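Local atomic coordinates of N(2),N(2)-dimethylguanosine tRNA methyltransferase (Pyrococcus horikoshii, PDB entry 2EJU), a protein that probably dimethylates the N2 of guanine 26 in a number of tRNAs, using S-adenosyl-L-methionine as donor of the methyl groups. Residues 199-204 and 227-232. Numbering follows the deposited sequence.
Sequences ILVGVI and FRAFVK
The methyl of Ala229 sits beneath three branched side chains of helix 192-209, met by CD2 of Leu200, CG2 of Val201 and CD1 of Ile204. Leu200 reaches furthest down the strand toward its start: with CG anti to the backbone N (chi1 -178°), its CD2 drops between two strand side chains and lies 3.9 Å from CB of Phe227 and 4.0 Å from CB of Ala229. Phe227 gives the helix its CB while the ring swings off to meet Tyr222. Val201 comes in from the flank, CG2 4.1 Å from the Ala229 CB, and also packs on Ile215 and Val217 of the neighbouring strand 213-223. One helical turn beyond Leu200, Ile204 splits its branches: CD1 approaches the Ala229 CB at 4.3 Å, while CG2 meets CG2 of Val231 at 4.1 Å, the two side chains crossing at a slant. This is a helix laid on one face of the mixed sheet of a class I-like methyltransferase; the axes of 199-204 and 227-232 come within 8.8 Å and their N-to-C directions differ by 40°. No hydrogen bond links the two segments, and every touching residue is buried. On the sheet's other face, Arg228 points away from the helix, with NH2 in a salt bridge to OD1 of Asp136 and Phe230 CE2 against one face of its guanidinium; the nearby Arg61 probably helps bind S-adenosyl-L-methionine.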
loop_
_atom_site.group_PDB
_atom_site.type_symbol
_atom_site.label_atom_id
_atom_site.label_comp_id
_atom_site.label_asym_id
_atom_site.label_seq_id
_atom_site.Cartn_x
_atom_site.Cartn_y
_atom_site.Cartn_z
ATOM N N ILE A 199 6.391 -8.839 0.425
ATOM C CA ILE A 199 5.854 -9.820 1.359
ATOM C C ILE A 199 4.376 -9.492 1.561
ATOM O O ILE A 199 3.534 -10.388 1.598
ATOM C CB ILE A 199 6.567 -9.767 2.735
ATOM C CG1 ILE A 199 7.929 -10.452 2.636
ATOM C CG2 ILE A 199 5.708 -10.460 3.807
ATOM C CD1 ILE A 199 8.794 -10.274 3.865
ATOM N N LEU A 200 4.059 -8.205 1.675
ATOM C CA LEU A 200 2.671 -7.784 1.866
ATOM C C LEU A 200 1.803 -8.161 0.663
ATOM O O LEU A 200 0.704 -8.695 0.821
ATOM C CB LEU A 200 2.595 -6.270 2.098
ATOM C CG LEU A 200 1.207 -5.667 2.373
ATOM C CD1 LEU A 200 0.632 -6.240 3.656
ATOM C CD2 LEU A 200 1.319 -4.147 2.480
ATOM N N VAL A 201 2.282 -7.876 -0.542
ATOM C CA VAL A 201 1.508 -8.224 -1.729
ATOM C C VAL A 201 1.343 -9.738 -1.798
ATOM O O VAL A 201 0.264 -10.242 -2.122
ATOM C CB VAL A 201 2.197 -7.725 -3.016
ATOM C CG1 VAL A 201 1.466 -8.259 -4.250
ATOM C CG2 VAL A 201 2.203 -6.187 -3.033
ATOM N N GLY A 202 2.421 -10.450 -1.484
ATOM C CA GLY A 202 2.399 -11.900 -1.510
ATOM C C GLY A 202 1.415 -12.549 -0.549
ATOM O O GLY A 202 0.793 -13.556 -0.891
ATOM N N VAL A 203 1.259 -11.988 0.648
ATOM C CA VAL A 203 0.333 -12.576 1.611
ATOM C C VAL A 203 -1.110 -12.344 1.155
ATOM O O VAL A 203 -1.997 -13.166 1.403
ATOM C CB VAL A 203 0.549 -12.010 3.048
ATOM C CG1 VAL A 203 0.014 -10.591 3.151
ATOM C CG2 VAL A 203 -0.142 -12.923 4.076
ATOM N N ILE A 204 -1.341 -11.228 0.474
ATOM C CA ILE A 204 -2.669 -10.924 -0.040
ATOM C C ILE A 204 -3.014 -11.941 -1.130
ATOM O O ILE A 204 -4.106 -12.521 -1.139
ATOM C CB ILE A 204 -2.727 -9.498 -0.626
ATOM C CG1 ILE A 204 -2.477 -8.477 0.493
ATOM C CG2 ILE A 204 -4.083 -9.260 -1.280
ATOM C CD1 ILE A 204 -2.397 -7.040 0.028
ATOM N N PHE A 227 3.874 0.454 4.773
ATOM C CA PHE A 227 3.752 -0.219 3.494
ATOM C C PHE A 227 2.323 -0.125 3.002
ATOM O O PHE A 227 1.379 -0.266 3.781
ATOM C CB PHE A 227 4.177 -1.680 3.639
ATOM C CG PHE A 227 5.573 -1.848 4.161
ATOM C CD1 PHE A 227 5.871 -1.588 5.498
ATOM C CD2 PHE A 227 6.600 -2.242 3.310
ATOM C CE1 PHE A 227 7.171 -1.719 5.976
ATOM C CE2 PHE A 227 7.898 -2.375 3.776
ATOM C CZ PHE A 227 8.190 -2.115 5.109
ATOM N N ARG A 228 2.183 0.122 1.705
ATOM C CA ARG A 228 0.885 0.277 1.066
ATOM C C ARG A 228 0.790 -0.609 -0.170
ATOM O O ARG A 228 1.743 -0.727 -0.932
ATOM C CB ARG A 228 0.695 1.734 0.634
ATOM C CG ARG A 228 -0.422 2.495 1.320
ATOM C CD ARG A 228 -1.777 1.856 1.102
ATOM N NE ARG A 228 -2.833 2.862 1.014
ATOM C CZ ARG A 228 -4.090 2.670 1.398
ATOM N NH1 ARG A 228 -4.464 1.506 1.915
ATOM N NH2 ARG A 228 -4.982 3.644 1.247
ATOM N N ALA A 229 -0.371 -1.212 -0.372
ATOM C CA ALA A 229 -0.583 -2.065 -1.529
ATOM C C ALA A 229 -2.025 -1.964 -2.018
ATOM O O ALA A 229 -2.965 -2.158 -1.242
ATOM C CB ALA A 229 -0.246 -3.518 -1.179
ATOM N N PHE A 230 -2.190 -1.644 -3.301
ATOM C CA PHE A 230 -3.512 -1.566 -3.915
ATOM C C PHE A 230 -3.562 -2.698 -4.937
ATOM O O PHE A 230 -2.734 -2.752 -5.846
ATOM C CB PHE A 230 -3.722 -0.238 -4.655
ATOM C CG PHE A 230 -3.714 0.979 -3.767
ATOM C CD1 PHE A 230 -2.532 1.673 -3.523
ATOM C CD2 PHE A 230 -4.897 1.448 -3.202
ATOM C CE1 PHE A 230 -2.525 2.824 -2.730
ATOM C CE2 PHE A 230 -4.905 2.600 -2.406
ATOM C CZ PHE A 230 -3.716 3.289 -2.170
ATOM N N VAL A 231 -4.524 -3.598 -4.793
ATOM C CA VAL A 231 -4.646 -4.708 -5.727
ATOM C C VAL A 231 -6.043 -4.822 -6.311
ATOM O O VAL A 231 -7.030 -4.425 -5.691
ATOM C CB VAL A 231 -4.289 -6.053 -5.061
ATOM C CG1 VAL A 231 -2.853 -6.013 -4.543
ATOM C CG2 VAL A 231 -5.260 -6.347 -3.941
ATOM N N LYS A 232 -6.101 -5.367 -7.521
ATOM C CA LYS A 232 -7.348 -5.583 -8.240
ATOM C C LYS A 232 -7.610 -7.087 -8.201
ATOM O O LYS A 232 -6.792 -7.874 -8.672
ATOM C CB LYS A 232 -7.204 -5.129 -9.693
ATOM C CG LYS A 232 -8.422 -5.431 -10.572
ATOM C CD LYS A 232 -9.628 -4.579 -10.172
ATOM C CE LYS A 232 -10.779 -4.759 -11.154
ATOM N NZ LYS A 232 -11.942 -3.884 -10.853
#